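Long-range contact in copper-containing nitrite reductase (Thermus scotoductus, PDB 6HBE), which probably reduces nitrite to nitric oxide at copper centres, as a homotrimeric three-domain enzyme of denitrification: residues Asn184-Asp198 / Gly275-Ile289. Sequence-based numbering, arbitrary orientation.
Sequences NFRYVDEPIPVRPGD and GALGILRAKKDAPRI
Ile192 and Leu280 point the same way from neighbouring strands, CD1 of Ile192 4.0 Å from CD2 of Leu280, where strand 192-194 runs parallel to strand 277-282 at the edge, within this chain, of a cupredoxin-type β-sandwich sheet. Both side chains reach Leu156 in the other sheet. On the same face Val194 turns CG2 onto CB of Ala282 (3.7 Å). On the reverse face, that of Pro193, the Arg281 guanidinium has Pro191 CG over one side and its NE salt-bridged to Asp261. The backbone ladder alternates: Ile192 N binds Ile279 O, Arg281 N binds Ile192 O, Val194 N binds Arg281 O and Lys283 N binds Val194 O.

Upstream, helix 186-189 rests on the start of strand 277-282, and Ile279 N bonds to Tyr187 O from above the carbonyl plane. Val188 CG2 meets Leu277 CD2 at 3.5 Å, and a water links Tyr187 N to Leu277 O. Phe185 places one ring face under CA of Gly275, a CH-π contact 3.5 Å from the ring centroid, while its backbone N bonds to Gly275 O. Asn184 ND2 bonds to Asp36, a calcium ligand. This end faces a neighbouring subunit, whose Phe379 meets the Phe185 ring edge-to-face.

At the far end a type II turn, Arg195 to Asp198, meets the chain leaving strand 277-282. Arg195, extended from CG to NE, hydrogen-bonds through NE to Ala286 O (2.7 Å), close to the Arg195 guanidinium plane. Arg288, its chain turning twice the same way (chi2 62°, chi3 60°), meets Asp198 end-on in a salt bridge: NH2 to OD1, NH1 to OD2 (2.9 Å). Arg288 NH2 also lies over one face of the Arg195 guanidinium; the carboxylate probably balances both charges. Through the opposite face of its plane, Asp198 OD2 also accepts from Arg195 N (2.9 Å).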
loop_
_atom_site.group_PDB
_atom_site.type_symbol
_atom_site.label_atom_id
_atom_site.label_comp_id
_atom_site.label_asym_id
_atom_site.label_seq_id
_atom_site.Cartn_x
_atom_site.Cartn_y
_atom_site.Cartn_z
ATOM N N ASN C 184 -14.748 -14.041 5.894
ATOM C CA ASN C 184 -13.518 -14.641 5.393
ATOM C C ASN C 184 -13.788 -15.982 4.722
ATOM O O ASN C 184 -14.413 -16.851 5.322
ATOM C CB ASN C 184 -12.536 -14.876 6.554
ATOM C CG ASN C 184 -11.999 -13.586 7.156
ATOM O OD1 ASN C 184 -12.152 -12.509 6.604
ATOM N ND2 ASN C 184 -11.380 -13.705 8.319
ATOM N N PHE C 185 -13.346 -16.147 3.475
ATOM C CA PHE C 185 -13.463 -17.443 2.770
ATOM C C PHE C 185 -14.914 -18.004 2.785
ATOM O O PHE C 185 -15.140 -19.227 2.734
ATOM C CB PHE C 185 -12.449 -18.457 3.346
ATOM C CG PHE C 185 -11.006 -17.974 3.280
ATOM C CD1 PHE C 185 -10.431 -17.609 2.047
ATOM C CD2 PHE C 185 -10.209 -17.908 4.427
ATOM C CE1 PHE C 185 -9.120 -17.137 1.963
ATOM C CE2 PHE C 185 -8.900 -17.450 4.338
ATOM C CZ PHE C 185 -8.358 -17.079 3.109
ATOM N N ARG C 186 -15.880 -17.087 2.802
ATOM C CA ARG C 186 -17.321 -17.422 2.791
ATOM C C ARG C 186 -17.694 -18.477 1.741
ATOM O O ARG C 186 -18.444 -19.416 2.030
ATOM C CB ARG C 186 -18.102 -16.134 2.495
ATOM C CG ARG C 186 -19.564 -16.323 2.507
ATOM C CD ARG C 186 -20.281 -15.000 2.518
ATOM N NE ARG C 186 -21.687 -15.334 2.570
ATOM C CZ ARG C 186 -22.680 -14.481 2.749
ATOM N NH1 ARG C 186 -22.462 -13.189 2.913
ATOM N NH2 ARG C 186 -23.919 -14.950 2.762
ATOM N N TYR C 187 -17.171 -18.305 0.523
ATOM C CA TYR C 187 -17.514 -19.163 -0.598
ATOM C C TYR C 187 -16.475 -20.277 -0.841
ATOM O O TYR C 187 -16.534 -20.979 -1.846
ATOM C CB TYR C 187 -17.809 -18.334 -1.857
ATOM C CG TYR C 187 -18.860 -17.253 -1.627
ATOM C CD1 TYR C 187 -20.197 -17.586 -1.387
ATOM C CD2 TYR C 187 -18.515 -15.896 -1.638
ATOM C CE1 TYR C 187 -21.164 -16.607 -1.128
ATOM C CE2 TYR C 187 -19.471 -14.891 -1.384
ATOM C CZ TYR C 187 -20.810 -15.243 -1.156
ATOM O OH TYR C 187 -21.774 -14.266 -0.905
ATOM N N VAL C 188 -15.539 -20.452 0.097
ATOM C CA VAL C 188 -14.858 -21.752 0.276
ATOM C C VAL C 188 -15.735 -22.647 1.160
ATOM O O VAL C 188 -15.996 -23.817 0.807
ATOM C CB VAL C 188 -13.427 -21.609 0.863
ATOM C CG1 VAL C 188 -12.754 -22.961 1.020
ATOM C CG2 VAL C 188 -12.567 -20.731 -0.048
ATOM N N ASP C 189 -16.186 -22.107 2.310
ATOM C CA ASP C 189 -17.036 -22.842 3.249
ATOM C C ASP C 189 -18.357 -23.264 2.592
ATOM O O ASP C 189 -18.874 -24.348 2.896
ATOM C CB ASP C 189 -17.370 -22.012 4.495
ATOM C CG ASP C 189 -16.150 -21.718 5.375
ATOM O OD1 ASP C 189 -15.132 -22.397 5.283
ATOM O OD2 ASP C 189 -16.229 -20.771 6.160
ATOM N N GLU C 190 -18.897 -22.408 1.720
ATOM C CA GLU C 190 -20.127 -22.679 0.984
ATOM C C GLU C 190 -19.929 -22.340 -0.495
ATOM O O GLU C 190 -20.287 -21.232 -0.947
ATOM C CB GLU C 190 -21.316 -21.884 1.567
ATOM C CG GLU C 190 -21.706 -22.209 2.996
ATOM C CD GLU C 190 -22.869 -21.347 3.510
ATOM O OE1 GLU C 190 -22.663 -20.186 3.948
ATOM O OE2 GLU C 190 -24.023 -21.835 3.488
ATOM N N PRO C 191 -19.363 -23.288 -1.276
ATOM C CA PRO C 191 -19.114 -23.006 -2.705
ATOM C C PRO C 191 -20.380 -22.703 -3.528
ATOM O O PRO C 191 -21.461 -23.209 -3.211
ATOM C CB PRO C 191 -18.394 -24.272 -3.205
ATOM C CG PRO C 191 -17.842 -24.924 -1.974
ATOM C CD PRO C 191 -18.803 -24.594 -0.867
ATOM N N ILE C 192 -20.247 -21.848 -4.525
ATOM C CA ILE C 192 -21.375 -21.404 -5.372
ATOM C C ILE C 192 -21.634 -22.400 -6.543
ATOM O O ILE C 192 -20.754 -22.600 -7.392
ATOM C CB ILE C 192 -21.120 -19.989 -5.911
ATOM C CG1 ILE C 192 -21.048 -18.966 -4.771
ATOM C CG2 ILE C 192 -22.182 -19.585 -6.939
ATOM C CD1 ILE C 192 -20.428 -17.632 -5.177
ATOM N N PRO C 193 -22.807 -23.075 -6.572
ATOM C CA PRO C 193 -23.004 -24.072 -7.644
ATOM C C PRO C 193 -23.244 -23.415 -9.001
ATOM O O PRO C 193 -24.039 -22.499 -9.093
ATOM C CB PRO C 193 -24.276 -24.852 -7.187
ATOM C CG PRO C 193 -24.379 -24.589 -5.705
ATOM C CD PRO C 193 -23.875 -23.166 -5.557
ATOM N N VAL C 194 -22.534 -23.890 -10.027
ATOM C CA VAL C 194 -22.714 -23.468 -11.417
ATOM C C VAL C 194 -22.638 -24.711 -12.316
ATOM O O VAL C 194 -22.244 -25.773 -11.866
ATOM C CB VAL C 194 -21.647 -22.420 -11.862
ATOM C CG1 VAL C 194 -21.673 -21.175 -10.941
ATOM C CG2 VAL C 194 -20.247 -23.015 -11.984
ATOM N N ARG C 195 -23.029 -24.562 -13.571
ATOM C CA ARG C 195 -22.919 -25.625 -14.581
ATOM C C ARG C 195 -21.920 -25.241 -15.688
ATOM O O ARG C 195 -21.909 -24.076 -16.143
ATOM C CB ARG C 195 -24.268 -25.863 -15.269
ATOM C CG ARG C 195 -25.414 -26.228 -14.339
ATOM C CD ARG C 195 -26.680 -26.517 -15.156
ATOM N NE ARG C 195 -27.833 -26.694 -14.279
ATOM C CZ ARG C 195 -29.104 -26.387 -14.580
ATOM N NH1 ARG C 195 -29.450 -25.880 -15.771
ATOM N NH2 ARG C 195 -30.051 -26.576 -13.657
ATOM N N PRO C 196 -21.154 -26.228 -16.203
ATOM C CA PRO C 196 -20.384 -25.994 -17.421
ATOM C C PRO C 196 -21.271 -25.450 -18.530
ATOM O O PRO C 196 -22.431 -25.880 -18.634
ATOM C CB PRO C 196 -19.838 -27.383 -17.772
ATOM C CG PRO C 196 -19.794 -28.105 -16.482
ATOM C CD PRO C 196 -20.994 -27.617 -15.714
ATOM N N GLY C 197 -20.763 -24.472 -19.282
ATOM C CA GLY C 197 -21.543 -23.735 -20.282
ATOM C C GLY C 197 -22.436 -22.599 -19.785
ATOM O O GLY C 197 -22.947 -21.864 -20.596
ATOM N N ASP C 198 -22.665 -22.435 -18.476
ATOM C CA ASP C 198 -23.499 -21.306 -17.976
ATOM C C ASP C 198 -22.956 -19.935 -18.411
ATOM O O ASP C 198 -21.715 -19.689 -18.361
ATOM C CB ASP C 198 -23.525 -21.263 -16.429
ATOM C CG ASP C 198 -24.590 -22.116 -15.813
ATOM O OD1 ASP C 198 -25.508 -22.607 -16.518
ATOM O OD2 ASP C 198 -24.489 -22.303 -14.573
ATOM N N GLY C 275 -8.538 -13.583 3.395
ATOM C CA GLY C 275 -9.937 -13.984 3.325
ATOM C C GLY C 275 -10.649 -13.836 1.985
ATOM O O GLY C 275 -11.789 -14.253 1.883
ATOM N N ALA C 276 -10.010 -13.242 0.990
ATOM C CA ALA C 276 -10.705 -12.836 -0.297
ATOM C C ALA C 276 -10.425 -13.880 -1.382
ATOM O O ALA C 276 -9.671 -13.650 -2.362
ATOM C CB ALA C 276 -10.248 -11.448 -0.707
ATOM N N LEU C 277 -11.057 -15.045 -1.184
ATOM C CA LEU C 277 -10.948 -16.176 -2.091
ATOM C C LEU C 277 -12.269 -16.971 -1.915
ATOM O O LEU C 277 -12.733 -17.143 -0.777
ATOM C CB LEU C 277 -9.710 -17.034 -1.726
ATOM C CG LEU C 277 -9.353 -18.249 -2.637
ATOM C CD1 LEU C 277 -7.853 -18.559 -2.681
ATOM C CD2 LEU C 277 -10.156 -19.514 -2.281
ATOM N N GLY C 278 -12.889 -17.379 -3.022
ATOM C CA GLY C 278 -14.114 -18.235 -3.011
ATOM C C GLY C 278 -14.125 -19.219 -4.182
ATOM O O GLY C 278 -13.199 -19.190 -5.016
ATOM N N ILE C 279 -15.123 -20.111 -4.226
ATOM C CA ILE C 279 -15.157 -21.222 -5.217
ATOM C C ILE C 279 -16.481 -21.213 -5.989
ATOM O O ILE C 279 -17.541 -21.181 -5.358
ATOM C CB ILE C 279 -15.004 -22.604 -4.532
ATOM C CG1 ILE C 279 -13.623 -22.746 -3.910
ATOM C CG2 ILE C 279 -15.208 -23.759 -5.534
ATOM C CD1 ILE C 279 -13.453 -23.908 -2.943
ATOM N N LEU C 280 -16.407 -21.232 -7.329
ATOM C CA LEU C 280 -17.527 -21.581 -8.216
ATOM C C LEU C 280 -17.401 -23.086 -8.565
ATOM O O LEU C 280 -16.467 -23.478 -9.244
ATOM C CB LEU C 280 -17.472 -20.742 -9.494
ATOM C CG LEU C 280 -17.290 -19.217 -9.301
ATOM C CD1 LEU C 280 -17.267 -18.493 -10.625
ATOM C CD2 LEU C 280 -18.347 -18.629 -8.391
ATOM N N ARG C 281 -18.321 -23.921 -8.072
ATOM C CA ARG C 281 -18.207 -25.379 -8.215
ATOM C C ARG C 281 -19.077 -25.849 -9.368
ATOM O O ARG C 281 -20.307 -25.920 -9.243
ATOM C CB ARG C 281 -18.566 -26.077 -6.897
ATOM C CG ARG C 281 -18.391 -27.612 -6.909
ATOM C CD ARG C 281 -18.147 -28.156 -5.502
ATOM N NE ARG C 281 -16.795 -27.871 -5.018
ATOM C CZ ARG C 281 -16.362 -28.050 -3.757
ATOM N NH1 ARG C 281 -17.170 -28.481 -2.766
ATOM N NH2 ARG C 281 -15.081 -27.800 -3.465
ATOM N N ALA C 282 -18.427 -26.164 -10.497
ATOM C CA ALA C 282 -19.126 -26.460 -11.746
ATOM C C ALA C 282 -19.439 -27.961 -11.808
ATOM O O ALA C 282 -18.517 -28.802 -11.697
ATOM C CB ALA C 282 -18.303 -26.021 -12.953
ATOM N N LYS C 283 -20.733 -28.279 -11.912
ATOM C CA LYS C 283 -21.236 -29.680 -12.071
ATOM C C LYS C 283 -22.368 -29.695 -13.060
ATOM O O LYS C 283 -23.238 -28.825 -13.025
ATOM C CB LYS C 283 -21.778 -30.241 -10.761
ATOM C CG LYS C 283 -20.703 -30.476 -9.737
ATOM C CD LYS C 283 -21.244 -31.147 -8.488
ATOM C CE LYS C 283 -20.102 -31.417 -7.507
ATOM N NZ LYS C 283 -20.611 -31.456 -6.111
ATOM N N LYS C 284 -22.371 -30.700 -13.937
ATOM C CA LYS C 284 -23.402 -30.838 -14.986
ATOM C C LYS C 284 -24.818 -30.846 -14.428
ATOM O O LYS C 284 -25.726 -30.274 -15.020
ATOM C CB LYS C 284 -23.180 -32.154 -15.777
ATOM C CG LYS C 284 -21.970 -32.157 -16.708
ATOM C CD LYS C 284 -22.072 -31.059 -17.762
ATOM C CE LYS C 284 -21.252 -31.301 -19.034
ATOM N NZ LYS C 284 -19.784 -31.406 -18.780
ATOM N N ASP C 285 -24.996 -31.451 -13.267
ATOM C CA ASP C 285 -26.367 -31.570 -12.689
ATOM C C ASP C 285 -26.710 -30.477 -11.644
ATOM O O ASP C 285 -27.652 -30.638 -10.855
ATOM C CB ASP C 285 -26.583 -32.995 -12.110
ATOM C CG ASP C 285 -25.527 -33.399 -11.068
ATOM O OD1 ASP C 285 -24.658 -32.564 -10.708
ATOM O OD2 ASP C 285 -25.560 -34.578 -10.624
ATOM N N ALA C 286 -25.967 -29.363 -11.636
ATOM C CA ALA C 286 -26.083 -28.398 -10.536
ATOM C C ALA C 286 -27.448 -27.705 -10.568
ATOM O O ALA C 286 -27.889 -27.227 -11.628
ATOM C CB ALA C 286 -24.970 -27.350 -10.610
ATOM N N PRO C 287 -28.109 -27.593 -9.396
ATOM C CA PRO C 287 -29.359 -26.856 -9.357
ATOM C C PRO C 287 -29.143 -25.379 -9.581
ATOM O O PRO C 287 -28.052 -24.852 -9.303
ATOM C CB PRO C 287 -29.868 -27.108 -7.941
ATOM C CG PRO C 287 -28.628 -27.275 -7.151
ATOM C CD PRO C 287 -27.719 -28.066 -8.061
ATOM N N ARG C 288 -30.155 -24.721 -10.128
ATOM C CA ARG C 288 -30.149 -23.284 -10.203
ATOM C C ARG C 288 -30.501 -22.634 -8.843
ATOM O O ARG C 288 -31.664 -22.603 -8.425
ATOM C CB ARG C 288 -31.091 -22.823 -11.291
ATOM C CG ARG C 288 -30.910 -21.369 -11.650
ATOM C CD ARG C 288 -29.518 -21.104 -12.206
ATOM N NE ARG C 288 -29.237 -21.878 -13.426
ATOM C CZ ARG C 288 -28.031 -22.327 -13.823
ATOM N NH1 ARG C 288 -26.930 -22.161 -13.071
ATOM N NH2 ARG C 288 -27.926 -22.982 -14.988
ATOM N N ILE C 289 -29.476 -22.160 -8.130
ATOM C CA ILE C 289 -29.695 -21.548 -6.820
ATOM C C ILE C 289 -30.172 -20.112 -6.970
ATOM O O ILE C 289 -30.076 -19.535 -8.062
ATOM C CB ILE C 289 -28.450 -21.610 -5.931
ATOM C CG1 ILE C 289 -27.267 -20.805 -6.532
ATOM C CG2 ILE C 289 -28.096 -23.064 -5.664
ATOM C CD1 ILE C 289 -26.359 -20.249 -5.447
HETATM O O HOH W 1 -15.329 -16.206 -0.406
HETATM O O HOH W 2 -26.697 -22.582 -10.111
#